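Local coordinates for glycosylation Associate Protein 2 (Streptococcus agalactiae serotype V, PDB 6OYC), which probably works within the Gap123 complex of the accessory Sec system, supporting glycosylation and secretion of a bacterial surface glycoprotein, at residues B[193-207]-B[239-253]. Sequence-based numbering, arbitrary orientation.
Sequences IIEGDIDIRLVISLI and SLAVKLFAKGKGIVK
I193 to I207 pairs in antiparallel register with S239 to K253 from end to end, the two chains bending together at G196–D197 and G248–G250, so that one strand pair passes from one sheet into another. R201 and F245 form a hydrogen-bonded pair in which F245 N donates to R201 O at 2.7 Å. At the bend, the backbone angles of G196, G248 and G250 suit glycine alone. One face is greasy: L202 CD1 lies 3.8 Å from V242 CG1, and I204 CG2 sits against both methyls of L240, 3.7 Å from CD1. I198 CG2 lies 4.0 Å from V252 CG2 at the corner, while CD1 of I194 lies alongside V252 CG1. The other face is mixed. V203 CG2 comes obliquely to the F245 ring, 3.6 Å from CE1, and the edge of that ring faces R201 O. The K243 chain, bent at chi2 and chi3, passes V203 CG1 and its NZ donates a hydrogen bond to S205 OG (2.9 Å), a hydroxyl that also bonds E218. Beyond the corner, E195 OE1 and K253 NZ make a salt bridge of 2.6 Å. Strands 198-208 and 238-247 are neighbours in a five-stranded antiparallel sheet, between 215-222, whose E222 forms a salt bridge with R201, and 168-180, whose F180 touches L240. Past the bend, strands 185-195 and 251-262 pair in a second antiparallel sheet, and F164 of strand 157-165 there packs on I198 and A246.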
loop_
_atom_site.group_PDB
_atom_site.type_symbol
_atom_site.label_atom_id
_atom_site.label_comp_id
_atom_site.label_asym_id
_atom_site.label_seq_id
_atom_site.Cartn_x
_atom_site.Cartn_y
_atom_site.Cartn_z
ATOM N N ILE B 193 8.616 6.920 18.505
ATOM C CA ILE B 193 7.828 7.129 19.707
ATOM C C ILE B 193 8.678 7.910 20.699
ATOM O O ILE B 193 9.864 7.621 20.869
ATOM C CB ILE B 193 7.379 5.791 20.312
ATOM C CG1 ILE B 193 6.163 5.261 19.568
ATOM C CG2 ILE B 193 7.051 5.965 21.776
ATOM C CD1 ILE B 193 6.025 3.776 19.720
ATOM N N ILE B 194 8.058 8.889 21.361
ATOM C CA ILE B 194 8.682 9.715 22.386
ATOM C C ILE B 194 8.078 9.366 23.734
ATOM O O ILE B 194 6.868 9.163 23.836
ATOM C CB ILE B 194 8.460 11.219 22.128
ATOM C CG1 ILE B 194 8.888 11.622 20.724
ATOM C CG2 ILE B 194 9.190 12.027 23.174
ATOM C CD1 ILE B 194 10.254 11.181 20.406
ATOM N N GLU B 195 8.910 9.341 24.778
ATOM C CA GLU B 195 8.443 9.353 26.160
ATOM C C GLU B 195 9.260 10.376 26.931
ATOM O O GLU B 195 10.494 10.380 26.838
ATOM C CB GLU B 195 8.567 7.987 26.819
ATOM C CG GLU B 195 7.940 6.861 26.022
ATOM C CD GLU B 195 8.429 5.499 26.484
ATOM O OE1 GLU B 195 8.941 4.711 25.651
ATOM O OE2 GLU B 195 8.313 5.223 27.696
ATOM N N GLY B 196 8.575 11.236 27.683
ATOM C CA GLY B 196 9.206 12.294 28.449
ATOM C C GLY B 196 9.068 13.644 27.780
ATOM O O GLY B 196 8.330 13.828 26.806
ATOM N N ASP B 197 9.815 14.609 28.315
ATOM C CA ASP B 197 9.847 15.964 27.757
ATOM C C ASP B 197 10.988 16.080 26.744
ATOM O O ASP B 197 12.015 16.724 26.969
ATOM C CB ASP B 197 9.986 16.995 28.870
ATOM C CG ASP B 197 9.099 16.688 30.054
ATOM O OD1 ASP B 197 7.854 16.686 29.893
ATOM O OD2 ASP B 197 9.655 16.432 31.145
ATOM N N ILE B 198 10.791 15.422 25.605
ATOM C CA ILE B 198 11.754 15.434 24.514
ATOM C C ILE B 198 11.106 16.075 23.306
ATOM O O ILE B 198 9.950 15.791 22.986
ATOM C CB ILE B 198 12.237 14.029 24.128
ATOM C CG1 ILE B 198 12.757 13.291 25.334
ATOM C CG2 ILE B 198 13.332 14.125 23.057
ATOM C CD1 ILE B 198 13.727 12.215 24.925
ATOM N N ASP B 199 11.857 16.910 22.621
ATOM C CA ASP B 199 11.473 17.366 21.302
ATOM C C ASP B 199 12.553 16.909 20.336
ATOM O O ASP B 199 13.744 16.953 20.661
ATOM C CB ASP B 199 11.294 18.891 21.281
ATOM C CG ASP B 199 10.112 19.363 22.145
ATOM O OD1 ASP B 199 9.344 18.514 22.650
ATOM O OD2 ASP B 199 9.938 20.589 22.310
ATOM N N ILE B 200 12.145 16.424 19.175
ATOM C CA ILE B 200 13.099 16.059 18.139
ATOM C C ILE B 200 12.796 16.864 16.885
ATOM O O ILE B 200 11.638 17.185 16.585
ATOM C CB ILE B 200 13.102 14.545 17.831
ATOM C CG1 ILE B 200 11.739 14.094 17.332
ATOM C CG2 ILE B 200 13.513 13.735 19.058
ATOM C CD1 ILE B 200 11.727 12.657 16.864
ATOM N N ARG B 201 13.865 17.192 16.153
ATOM C CA ARG B 201 13.801 17.915 14.893
ATOM C C ARG B 201 14.604 17.180 13.824
ATOM O O ARG B 201 15.769 16.822 14.035
ATOM C CB ARG B 201 14.326 19.348 15.036
ATOM C CG ARG B 201 14.431 20.046 13.680
ATOM C CD ARG B 201 15.070 21.423 13.772
ATOM N NE ARG B 201 14.217 22.347 14.507
ATOM C CZ ARG B 201 14.651 23.373 15.232
ATOM N NH1 ARG B 201 15.947 23.642 15.328
ATOM N NH2 ARG B 201 13.771 24.132 15.864
ATOM N N LEU B 202 13.990 16.989 12.671
ATOM C CA LEU B 202 14.638 16.389 11.518
ATOM C C LEU B 202 15.059 17.496 10.559
ATOM O O LEU B 202 14.228 18.317 10.162
ATOM C CB LEU B 202 13.669 15.430 10.830
ATOM C CG LEU B 202 14.188 14.177 10.157
ATOM C CD1 LEU B 202 14.981 13.335 11.150
ATOM C CD2 LEU B 202 13.006 13.410 9.601
ATOM N N VAL B 203 16.338 17.523 10.191
ATOM C CA VAL B 203 16.850 18.449 9.185
ATOM C C VAL B 203 17.175 17.657 7.925
ATOM O O VAL B 203 17.854 16.626 7.979
ATOM C CB VAL B 203 18.072 19.232 9.692
ATOM C CG1 VAL B 203 18.644 20.083 8.586
ATOM C CG2 VAL B 203 17.679 20.084 10.887
ATOM N N ILE B 204 16.650 18.115 6.799
ATOM C CA ILE B 204 16.713 17.401 5.538
ATOM C C ILE B 204 17.328 18.357 4.533
ATOM O O ILE B 204 16.767 19.431 4.283
ATOM C CB ILE B 204 15.313 16.933 5.090
ATOM C CG1 ILE B 204 14.711 16.046 6.174
ATOM C CG2 ILE B 204 15.354 16.178 3.743
ATOM C CD1 ILE B 204 13.254 15.885 6.068
ATOM N N SER B 205 18.482 17.976 3.977
ATOM C CA SER B 205 19.272 18.814 3.074
ATOM C C SER B 205 19.322 18.198 1.673
ATOM O O SER B 205 19.729 17.039 1.507
ATOM C CB SER B 205 20.705 19.002 3.606
ATOM O OG SER B 205 20.741 19.486 4.945
ATOM N N LEU B 206 18.954 18.986 0.664
ATOM C CA LEU B 206 18.946 18.527 -0.724
ATOM C C LEU B 206 20.285 18.859 -1.391
ATOM O O LEU B 206 20.572 20.026 -1.689
ATOM C CB LEU B 206 17.787 19.161 -1.479
ATOM C CG LEU B 206 17.678 18.848 -2.976
ATOM C CD1 LEU B 206 17.649 17.339 -3.222
ATOM C CD2 LEU B 206 16.426 19.537 -3.543
ATOM N N ILE B 207 21.098 17.831 -1.636
ATOM C CA ILE B 207 22.374 17.971 -2.336
ATOM C C ILE B 207 22.111 17.860 -3.837
ATOM O O ILE B 207 21.589 16.842 -4.300
ATOM C CB ILE B 207 23.383 16.902 -1.865
ATOM C CG1 ILE B 207 23.635 17.018 -0.352
ATOM C CG2 ILE B 207 24.709 16.996 -2.652
ATOM C CD1 ILE B 207 23.739 15.674 0.370
ATOM N N SER B 239 19.971 14.369 -4.038
ATOM C CA SER B 239 19.719 13.387 -2.996
ATOM C C SER B 239 19.687 14.091 -1.652
ATOM O O SER B 239 20.150 15.229 -1.508
ATOM C CB SER B 239 20.757 12.258 -2.993
ATOM O OG SER B 239 22.070 12.751 -2.839
ATOM N N LEU B 240 19.112 13.405 -0.671
ATOM C CA LEU B 240 18.868 13.970 0.644
ATOM C C LEU B 240 19.883 13.456 1.655
ATOM O O LEU B 240 20.198 12.265 1.679
ATOM C CB LEU B 240 17.472 13.609 1.141
ATOM C CG LEU B 240 16.282 14.078 0.325
ATOM C CD1 LEU B 240 14.993 13.671 1.051
ATOM C CD2 LEU B 240 16.374 15.597 0.100
ATOM N N ALA B 241 20.368 14.356 2.502
ATOM C CA ALA B 241 21.037 13.996 3.747
ATOM C C ALA B 241 20.108 14.304 4.915
ATOM O O ALA B 241 19.459 15.355 4.940
ATOM C CB ALA B 241 22.351 14.757 3.910
ATOM N N VAL B 242 20.029 13.386 5.876
ATOM C CA VAL B 242 19.052 13.478 6.956
ATOM C C VAL B 242 19.796 13.497 8.275
ATOM O O VAL B 242 20.630 12.617 8.521
ATOM C CB VAL B 242 18.048 12.310 6.920
ATOM C CG1 VAL B 242 17.076 12.405 8.096
ATOM C CG2 VAL B 242 17.301 12.323 5.618
ATOM N N LYS B 243 19.514 14.519 9.101
ATOM C CA LYS B 243 20.054 14.681 10.447
ATOM C C LYS B 243 18.905 14.823 11.443
ATOM O O LYS B 243 17.867 15.407 11.130
ATOM C CB LYS B 243 20.965 15.925 10.550
ATOM C CG LYS B 243 22.159 15.915 9.608
ATOM C CD LYS B 243 22.510 17.314 9.104
ATOM C CE LYS B 243 21.807 17.643 7.780
ATOM N NZ LYS B 243 22.503 18.777 7.076
ATOM N N LEU B 244 19.088 14.304 12.649
ATOM C CA LEU B 244 18.097 14.454 13.708
ATOM C C LEU B 244 18.719 15.216 14.879
ATOM O O LEU B 244 19.844 14.924 15.287
ATOM C CB LEU B 244 17.555 13.090 14.151
ATOM C CG LEU B 244 16.479 13.028 15.250
ATOM C CD1 LEU B 244 15.712 11.761 15.160
ATOM C CD2 LEU B 244 17.120 13.038 16.600
ATOM N N PHE B 245 18.001 16.219 15.374
ATOM C CA PHE B 245 18.349 16.978 16.566
ATOM C C PHE B 245 17.319 16.691 17.654
ATOM O O PHE B 245 16.176 16.318 17.366
ATOM C CB PHE B 245 18.377 18.490 16.293
ATOM C CG PHE B 245 19.445 18.920 15.330
ATOM C CD1 PHE B 245 19.358 18.617 13.988
ATOM C CD2 PHE B 245 20.525 19.665 15.763
ATOM C CE1 PHE B 245 20.358 19.020 13.108
ATOM C CE2 PHE B 245 21.514 20.073 14.882
ATOM C CZ PHE B 245 21.426 19.745 13.559
ATOM N N ALA B 246 17.736 16.866 18.905
ATOM C CA ALA B 246 16.879 16.615 20.050
ATOM C C ALA B 246 17.224 17.591 21.165
ATOM O O ALA B 246 18.298 18.200 21.188
ATOM C CB ALA B 246 17.015 15.180 20.570
ATOM N N LYS B 247 16.284 17.723 22.092
ATOM C CA LYS B 247 16.478 18.492 23.308
ATOM C C LYS B 247 15.552 17.941 24.387
ATOM O O LYS B 247 14.515 17.331 24.096
ATOM C CB LYS B 247 16.222 19.984 23.081
ATOM C CG LYS B 247 14.814 20.332 22.646
ATOM C CD LYS B 247 14.653 21.840 22.665
ATOM C CE LYS B 247 13.250 22.282 22.343
ATOM N NZ LYS B 247 13.133 23.748 22.629
ATOM N N GLY B 248 15.942 18.163 25.640
ATOM C CA GLY B 248 15.170 17.682 26.765
ATOM C C GLY B 248 15.681 16.357 27.300
ATOM O O GLY B 248 16.834 15.971 27.114
ATOM N N LYS B 249 14.790 15.649 27.977
ATOM C CA LYS B 249 15.149 14.431 28.679
ATOM C C LYS B 249 14.040 13.403 28.522
ATOM O O LYS B 249 12.855 13.737 28.601
ATOM C CB LYS B 249 15.421 14.733 30.156
ATOM C CG LYS B 249 15.103 13.581 31.122
ATOM C CD LYS B 249 16.336 12.728 31.445
ATOM C CE LYS B 249 16.006 11.429 32.238
ATOM N NZ LYS B 249 15.393 10.305 31.470
ATOM N N GLY B 250 14.427 12.165 28.299
ATOM C CA GLY B 250 13.496 11.075 28.192
ATOM C C GLY B 250 14.019 10.028 27.217
ATOM O O GLY B 250 15.219 9.743 27.179
ATOM N N ILE B 251 13.097 9.469 26.434
ATOM C CA ILE B 251 13.374 8.315 25.590
ATOM C C ILE B 251 12.872 8.593 24.186
ATOM O O ILE B 251 11.741 9.050 24.006
ATOM C CB ILE B 251 12.713 7.034 26.130
ATOM C CG1 ILE B 251 13.231 6.715 27.526
ATOM C CG2 ILE B 251 12.981 5.869 25.180
ATOM C CD1 ILE B 251 12.626 5.462 28.107
ATOM N N VAL B 252 13.719 8.332 23.198
ATOM C CA VAL B 252 13.331 8.286 21.792
ATOM C C VAL B 252 13.479 6.844 21.341
ATOM O O VAL B 252 14.509 6.215 21.620
ATOM C CB VAL B 252 14.216 9.208 20.932
ATOM C CG1 VAL B 252 13.613 9.399 19.551
ATOM C CG2 VAL B 252 14.453 10.535 21.640
ATOM N N LYS B 253 12.450 6.313 20.682
ATOM C CA LYS B 253 12.515 5.024 20.000
ATOM C C LYS B 253 12.319 5.295 18.524
ATOM O O LYS B 253 11.264 5.785 18.127
ATOM C CB LYS B 253 11.445 4.043 20.489
ATOM C CG LYS B 253 11.559 3.620 21.940
ATOM C CD LYS B 253 10.897 2.251 22.147
ATOM C CE LYS B 253 10.823 1.846 23.627
ATOM N NZ LYS B 253 9.788 2.589 24.410
HETATM O O HOH W 1 23.234 14.271 -4.828
#